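Local coordinates for ribosomal protein S2-related protein (Deinococcus radiodurans, PDB 2JH3) that binds a [4Fe-4S] cluster and may act as a sirohydrochlorin ferrochelatase, at residues V297-Y302 with F306-T311; A282-L287 with G292-V297. One frame throughout, in Å; residues are numbered along the deposited sequence.

Contact 1: V297-Y302 with F306-T311; sequences VLLTPY and FELRHT
L299 carries its CG anti to the backbone N (chi1 -178°), while L308 has its CG anti to the carbonyl carbon (chi1 -63°); with these two settings the leucines run alongside each other, L299 CD1 lying 3.6 Å from L308 CD1. The same L299 methyl reaches the CB of F306, and V297 CG1 crosses the CB of L308 at a slant. Branched aliphatic chains suit this face, because helix 361-371 covers it through L364, L368 and L371.

The backbones are antiparallel. L298 and R309 form one hydrogen-bonded pair, with L298 N bonded to R309 O at 2.9 Å. T300 and E307 form the other, with E307 N giving a 2.8 Å bond to T300 O.

The face bearing L298, T300, E307 and R309 is polar as well as apolar. R309 grips E307 side-on: its NH2 meets E307 OE1 on the syn side (2.9 Å), within the guanidinium plane, whereas its NE approaches E307 OE2 from above the carboxylate plane at 3.0 Å, in a more bent bond (140° at the hydrogen). R356 adds a second salt bridge to E307 OE1. A water sits between the strands, within hydrogen-bonding distance of E307 OE2 (2.7 Å) and of L298 O. With an alanine here instead of E307, R309 and R356 would probably lose the carboxylate they share, and the water one of its neighbours. At the far end T311 CG2 packs 3.7 Å from L298 N.

The two cationic neighbours probably favour the ionised form of the buried E307. The hairpin thus has a leucine-rich face, packed under a helix, and an opposite face that holds the ion pair.

Contact 2: A282-L287 with G292-V297; sequences AALRHL and GRLGEV
Apolar packing carries this contact, and L294 is its centre. Each of its two methyls meets a different leucine of the helix: CD1 lies 3.8 Å from L284 CD2, and CD2 lies 3.9 Å from L287 CD2. With CG anti to the carbonyl carbon (chi1 -57°), the fork of L294 opens between the two helical residues. L284 comes across it at an angle, whereas L287 and L294 pass antiparallel to one another, so that both L287 methyls border L294 CD2. Leucine suits L294, whose two methyls reach L284 and L287, and L287, whose forked end meets both G292 and L294. L284 also packs against L364 and L368 of helix 361-371, and I376 touches both L284 and L294.

A methyl-to-backbone contact comes next. L287 CD2 rests 3.8 Å from G292 CA; a CB on G292 would point toward the helix and collide with that methyl, consistent with a glycine at this place.

Backbone hydrogen bonds shape each side separately. In the helix L287 N bonds A283 O, holding the leucines one turn apart on the same side. In the other segment L294 N bonds V297 O (2.8 Å) and V297 N bonds L294 O (2.9 Å), closing a type II' turn. G295 takes its second position with positive phi (58°), a conformation readily adopted by a residue without a side chain.

Charges lie beyond the leucines: E296 makes a salt bridge to R349 of the second subunit. The whole is helix-on-sheet packing within the DR2241 stabilising domain, a helix laid against the outermost strand, within this chain, of an antiparallel meander.

In the fold
The two contacts follow in series along the chain, contact 2 closing before contact 1 opens, and their centres lie about 9 Å apart within the DR2241 stabilising domain. V297 belongs to both: it ends the turn of contact 2 and starts the first strand of the hairpin in contact 1. Strands 292-294, 297-302 and 305-310 are consecutive neighbours in one mixed sheet, which 355-359 and 322-324 continue. Probable backbone bonds from L299 N to G292 O and from T311 N to E296 O tie the contacts together. Both also touch the second subunit, placing this region near the dimer interface, away from the iron-sulfur cluster.

Contact 1: V297-Y302 with F306-T311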
loop_
_atom_site.group_PDB
_atom_site.type_symbol
_atom_site.label_atom_id
_atom_site.label_comp_id
_atom_site.label_asym_id
_atom_site.label_seq_id
_atom_site.Cartn_x
_atom_site.Cartn_y
_atom_site.Cartn_z
ATOM N N VAL A 297 9.446 -13.433 1.451
ATOM C CA VAL A 297 10.812 -13.910 1.278
ATOM C C VAL A 297 10.923 -15.392 0.995
ATOM O O VAL A 297 10.235 -16.221 1.601
ATOM C CB VAL A 297 11.697 -13.521 2.506
ATOM C CG1 VAL A 297 13.124 -14.081 2.449
ATOM C CG2 VAL A 297 11.795 -12.045 2.510
ATOM N N LEU A 298 11.778 -15.695 0.019
ATOM C CA LEU A 298 12.109 -17.033 -0.427
ATOM C C LEU A 298 13.467 -17.405 0.204
ATOM O O LEU A 298 14.439 -16.671 0.050
ATOM C CB LEU A 298 12.206 -17.113 -1.960
ATOM C CG LEU A 298 12.496 -18.511 -2.543
ATOM C CD1 LEU A 298 11.484 -19.463 -2.203
ATOM C CD2 LEU A 298 12.632 -18.443 -4.038
ATOM N N LEU A 299 13.490 -18.491 0.981
ATOM C CA LEU A 299 14.688 -18.957 1.692
ATOM C C LEU A 299 15.116 -20.309 1.045
ATOM O O LEU A 299 14.322 -21.245 1.028
ATOM C CB LEU A 299 14.331 -19.073 3.169
ATOM C CG LEU A 299 15.388 -19.491 4.195
ATOM C CD1 LEU A 299 16.760 -18.727 4.028
ATOM C CD2 LEU A 299 14.845 -19.355 5.603
ATOM N N THR A 300 16.341 -20.359 0.458
ATOM C CA THR A 300 16.826 -21.459 -0.385
ATOM C C THR A 300 18.176 -21.932 0.229
ATOM O O THR A 300 19.019 -21.103 0.544
ATOM C CB THR A 300 17.102 -20.981 -1.793
ATOM O OG1 THR A 300 15.958 -20.276 -2.281
ATOM C CG2 THR A 300 17.309 -22.132 -2.733
ATOM N N PRO A 301 18.374 -23.241 0.424
ATOM C CA PRO A 301 19.746 -23.704 0.745
ATOM C C PRO A 301 20.630 -23.400 -0.459
ATOM O O PRO A 301 20.212 -23.652 -1.603
ATOM C CB PRO A 301 19.610 -25.253 0.885
ATOM C CG PRO A 301 18.218 -25.541 0.818
ATOM C CD PRO A 301 17.392 -24.338 0.438
ATOM N N TYR A 302 21.835 -22.905 -0.198
ATOM C CA TYR A 302 22.777 -22.480 -1.227
ATOM C C TYR A 302 24.109 -23.162 -0.822
ATOM O O TYR A 302 24.914 -22.578 -0.131
ATOM C CB TYR A 302 22.870 -20.944 -1.146
ATOM C CG TYR A 302 23.753 -20.298 -2.187
ATOM C CD1 TYR A 302 23.381 -20.298 -3.508
ATOM C CD2 TYR A 302 24.941 -19.674 -1.851
ATOM C CE1 TYR A 302 24.209 -19.725 -4.476
ATOM C CE2 TYR A 302 25.767 -19.095 -2.816
ATOM C CZ TYR A 302 25.394 -19.102 -4.117
ATOM O OH TYR A 302 26.191 -18.562 -5.122
ATOM N N PHE A 306 22.902 -19.985 2.887
ATOM C CA PHE A 306 21.505 -19.815 2.572
ATOM C C PHE A 306 21.353 -18.631 1.672
ATOM O O PHE A 306 22.061 -17.614 1.862
ATOM C CB PHE A 306 20.713 -19.658 3.864
ATOM C CG PHE A 306 20.697 -20.873 4.654
ATOM C CD1 PHE A 306 19.797 -21.934 4.333
ATOM C CD2 PHE A 306 21.587 -21.017 5.697
ATOM C CE1 PHE A 306 19.848 -23.109 5.078
ATOM C CE2 PHE A 306 21.636 -22.222 6.431
ATOM C CZ PHE A 306 20.767 -23.231 6.119
ATOM N N GLU A 307 20.411 -18.704 0.749
ATOM C CA GLU A 307 20.071 -17.495 -0.067
ATOM C C GLU A 307 18.667 -16.997 0.294
ATOM O O GLU A 307 17.725 -17.790 0.458
ATOM C CB GLU A 307 20.122 -17.788 -1.557
ATOM C CG GLU A 307 20.033 -16.458 -2.394
ATOM C CD GLU A 307 19.313 -16.534 -3.760
ATOM O OE1 GLU A 307 19.953 -16.210 -4.796
ATOM O OE2 GLU A 307 18.127 -16.894 -3.809
ATOM N N LEU A 308 18.531 -15.697 0.507
ATOM C CA LEU A 308 17.214 -15.050 0.618
ATOM C C LEU A 308 16.986 -14.061 -0.544
ATOM O O LEU A 308 17.923 -13.379 -1.039
ATOM C CB LEU A 308 17.135 -14.341 1.952
ATOM C CG LEU A 308 17.214 -15.152 3.268
ATOM C CD1 LEU A 308 18.667 -15.660 3.579
ATOM C CD2 LEU A 308 16.859 -14.390 4.356
ATOM N N ARG A 309 15.756 -13.978 -1.030
ATOM C CA ARG A 309 15.375 -12.959 -2.022
ATOM C C ARG A 309 13.878 -12.755 -1.890
ATOM O O ARG A 309 13.192 -13.502 -1.196
ATOM C CB ARG A 309 15.728 -13.374 -3.469
ATOM C CG ARG A 309 14.937 -14.512 -3.977
ATOM C CD ARG A 309 15.250 -14.823 -5.399
ATOM N NE ARG A 309 16.671 -15.156 -5.705
ATOM C CZ ARG A 309 17.130 -15.251 -6.941
ATOM N NH1 ARG A 309 16.362 -15.065 -8.000
ATOM N NH2 ARG A 309 18.358 -15.576 -7.153
ATOM N N HIS A 310 13.352 -11.744 -2.583
ATOM C CA HIS A 310 11.907 -11.505 -2.558
ATOM C C HIS A 310 11.254 -12.637 -3.359
ATOM O O HIS A 310 11.730 -13.011 -4.413
ATOM C CB HIS A 310 11.619 -10.152 -3.169
ATOM C CG HIS A 310 10.280 -9.603 -2.863
ATOM N ND1 HIS A 310 9.123 -10.156 -3.342
ATOM C CD2 HIS A 310 9.918 -8.474 -2.233
ATOM C CE1 HIS A 310 8.101 -9.398 -2.979
ATOM N NE2 HIS A 310 8.556 -8.379 -2.308
ATOM N N THR A 311 10.113 -13.161 -2.901
ATOM C CA THR A 311 9.391 -14.110 -3.687
ATOM C C THR A 311 9.000 -13.662 -5.116
ATOM O O THR A 311 8.965 -14.496 -6.029
ATOM C CB THR A 311 8.165 -14.582 -2.938
ATOM O OG1 THR A 311 7.449 -13.460 -2.486
ATOM C CG2 THR A 311 8.523 -15.409 -1.739
HETATM O O HOH W 1 16.070 -17.806 -2.341
#

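Contact 2: A282-L287 with G292-V297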
loop_
_atom_site.group_PDB
_atom_site.type_symbol
_atom_site.label_atom_id
_atom_site.label_comp_id
_atom_site.label_asym_id
_atom_site.label_seq_id
_atom_site.Cartn_x
_atom_site.Cartn_y
_atom_site.Cartn_z
ATOM N N ALA A 282 15.216 -23.681 16.155
ATOM C CA ALA A 282 15.335 -25.067 15.628
ATOM C C ALA A 282 14.281 -25.345 14.554
ATOM O O ALA A 282 14.549 -26.033 13.504
ATOM C CB ALA A 282 15.231 -26.081 16.737
ATOM N N ALA A 283 13.068 -24.853 14.776
ATOM C CA ALA A 283 12.025 -24.982 13.761
ATOM C C ALA A 283 12.382 -24.253 12.450
ATOM O O ALA A 283 12.184 -24.725 11.293
ATOM C CB ALA A 283 10.752 -24.442 14.276
ATOM N N LEU A 284 12.944 -23.084 12.615
ATOM C CA LEU A 284 13.308 -22.276 11.436
ATOM C C LEU A 284 14.408 -22.972 10.644
ATOM O O LEU A 284 14.303 -23.041 9.457
ATOM C CB LEU A 284 13.751 -20.870 11.863
ATOM C CG LEU A 284 14.225 -19.829 10.799
ATOM C CD1 LEU A 284 15.613 -20.034 10.267
ATOM C CD2 LEU A 284 13.308 -19.786 9.615
ATOM N N ARG A 285 15.479 -23.432 11.320
ATOM C CA ARG A 285 16.553 -24.190 10.659
ATOM C C ARG A 285 16.032 -25.392 9.850
ATOM O O ARG A 285 16.421 -25.636 8.735
ATOM C CB ARG A 285 17.576 -24.649 11.674
ATOM C CG ARG A 285 18.495 -23.566 12.076
ATOM C CD ARG A 285 19.718 -24.018 12.833
ATOM N NE ARG A 285 19.376 -24.792 14.044
ATOM C CZ ARG A 285 19.062 -24.287 15.238
ATOM N NH1 ARG A 285 19.007 -22.976 15.459
ATOM N NH2 ARG A 285 18.802 -25.112 16.240
ATOM N N HIS A 286 15.066 -26.095 10.406
ATOM C CA HIS A 286 14.433 -27.169 9.698
ATOM C C HIS A 286 13.745 -26.731 8.412
ATOM O O HIS A 286 13.912 -27.286 7.314
ATOM C CB HIS A 286 13.414 -27.787 10.666
ATOM C CG HIS A 286 12.906 -29.113 10.188
ATOM N ND1 HIS A 286 11.773 -29.236 9.416
ATOM C CD2 HIS A 286 13.423 -30.355 10.309
ATOM C CE1 HIS A 286 11.597 -30.504 9.111
ATOM N NE2 HIS A 286 12.572 -31.209 9.661
ATOM N N LEU A 287 12.928 -25.712 8.548
ATOM C CA LEU A 287 12.342 -25.083 7.392
ATOM C C LEU A 287 13.345 -24.581 6.358
ATOM O O LEU A 287 13.120 -24.728 5.142
ATOM C CB LEU A 287 11.535 -23.862 7.852
ATOM C CG LEU A 287 10.741 -23.188 6.764
ATOM C CD1 LEU A 287 9.444 -22.737 7.307
ATOM C CD2 LEU A 287 11.459 -21.947 6.066
ATOM N N GLY A 292 11.977 -22.721 1.933
ATOM C CA GLY A 292 10.631 -22.339 2.368
ATOM C C GLY A 292 10.397 -20.913 2.012
ATOM O O GLY A 292 11.289 -20.243 1.493
ATOM N N ARG A 293 9.190 -20.456 2.301
ATOM C CA ARG A 293 8.769 -19.091 2.104
ATOM C C ARG A 293 8.243 -18.503 3.389
ATOM O O ARG A 293 7.469 -19.156 4.099
ATOM C CB ARG A 293 7.676 -19.052 1.052
ATOM C CG ARG A 293 8.079 -19.473 -0.300
ATOM C CD ARG A 293 6.888 -19.970 -1.162
ATOM N NE ARG A 293 7.418 -20.550 -2.388
ATOM C CZ ARG A 293 7.858 -19.889 -3.438
ATOM N NH1 ARG A 293 7.667 -18.565 -3.577
ATOM N NH2 ARG A 293 8.411 -20.585 -4.436
ATOM N N LEU A 294 8.659 -17.283 3.713
ATOM C CA LEU A 294 8.279 -16.599 4.928
ATOM C C LEU A 294 7.802 -15.237 4.520
ATOM O O LEU A 294 8.603 -14.434 4.012
ATOM C CB LEU A 294 9.526 -16.446 5.872
ATOM C CG LEU A 294 10.314 -17.679 6.328
ATOM C CD1 LEU A 294 11.374 -17.364 7.415
ATOM C CD2 LEU A 294 9.392 -18.733 6.929
ATOM N N GLY A 295 6.494 -14.945 4.628
ATOM C CA GLY A 295 5.987 -13.641 4.151
ATOM C C GLY A 295 6.324 -13.492 2.689
ATOM O O GLY A 295 5.927 -14.300 1.853
ATOM N N GLU A 296 7.075 -12.437 2.355
ATOM C CA GLU A 296 7.448 -12.113 1.005
ATOM C C GLU A 296 8.890 -12.528 0.662
ATOM O O GLU A 296 9.426 -12.086 -0.385
ATOM C CB GLU A 296 7.359 -10.611 0.798
ATOM C CG GLU A 296 5.928 -10.003 0.738
ATOM C CD GLU A 296 5.948 -8.473 0.296
ATOM O OE1 GLU A 296 6.283 -7.613 1.148
ATOM O OE2 GLU A 296 5.530 -8.154 -0.855
ATOM N N VAL A 297 9.446 -13.433 1.451
ATOM C CA VAL A 297 10.812 -13.910 1.278
ATOM C C VAL A 297 10.923 -15.392 0.995
ATOM O O VAL A 297 10.235 -16.221 1.601
ATOM C CB VAL A 297 11.697 -13.521 2.506
ATOM C CG1 VAL A 297 13.124 -14.081 2.449
ATOM C CG2 VAL A 297 11.795 -12.045 2.510
#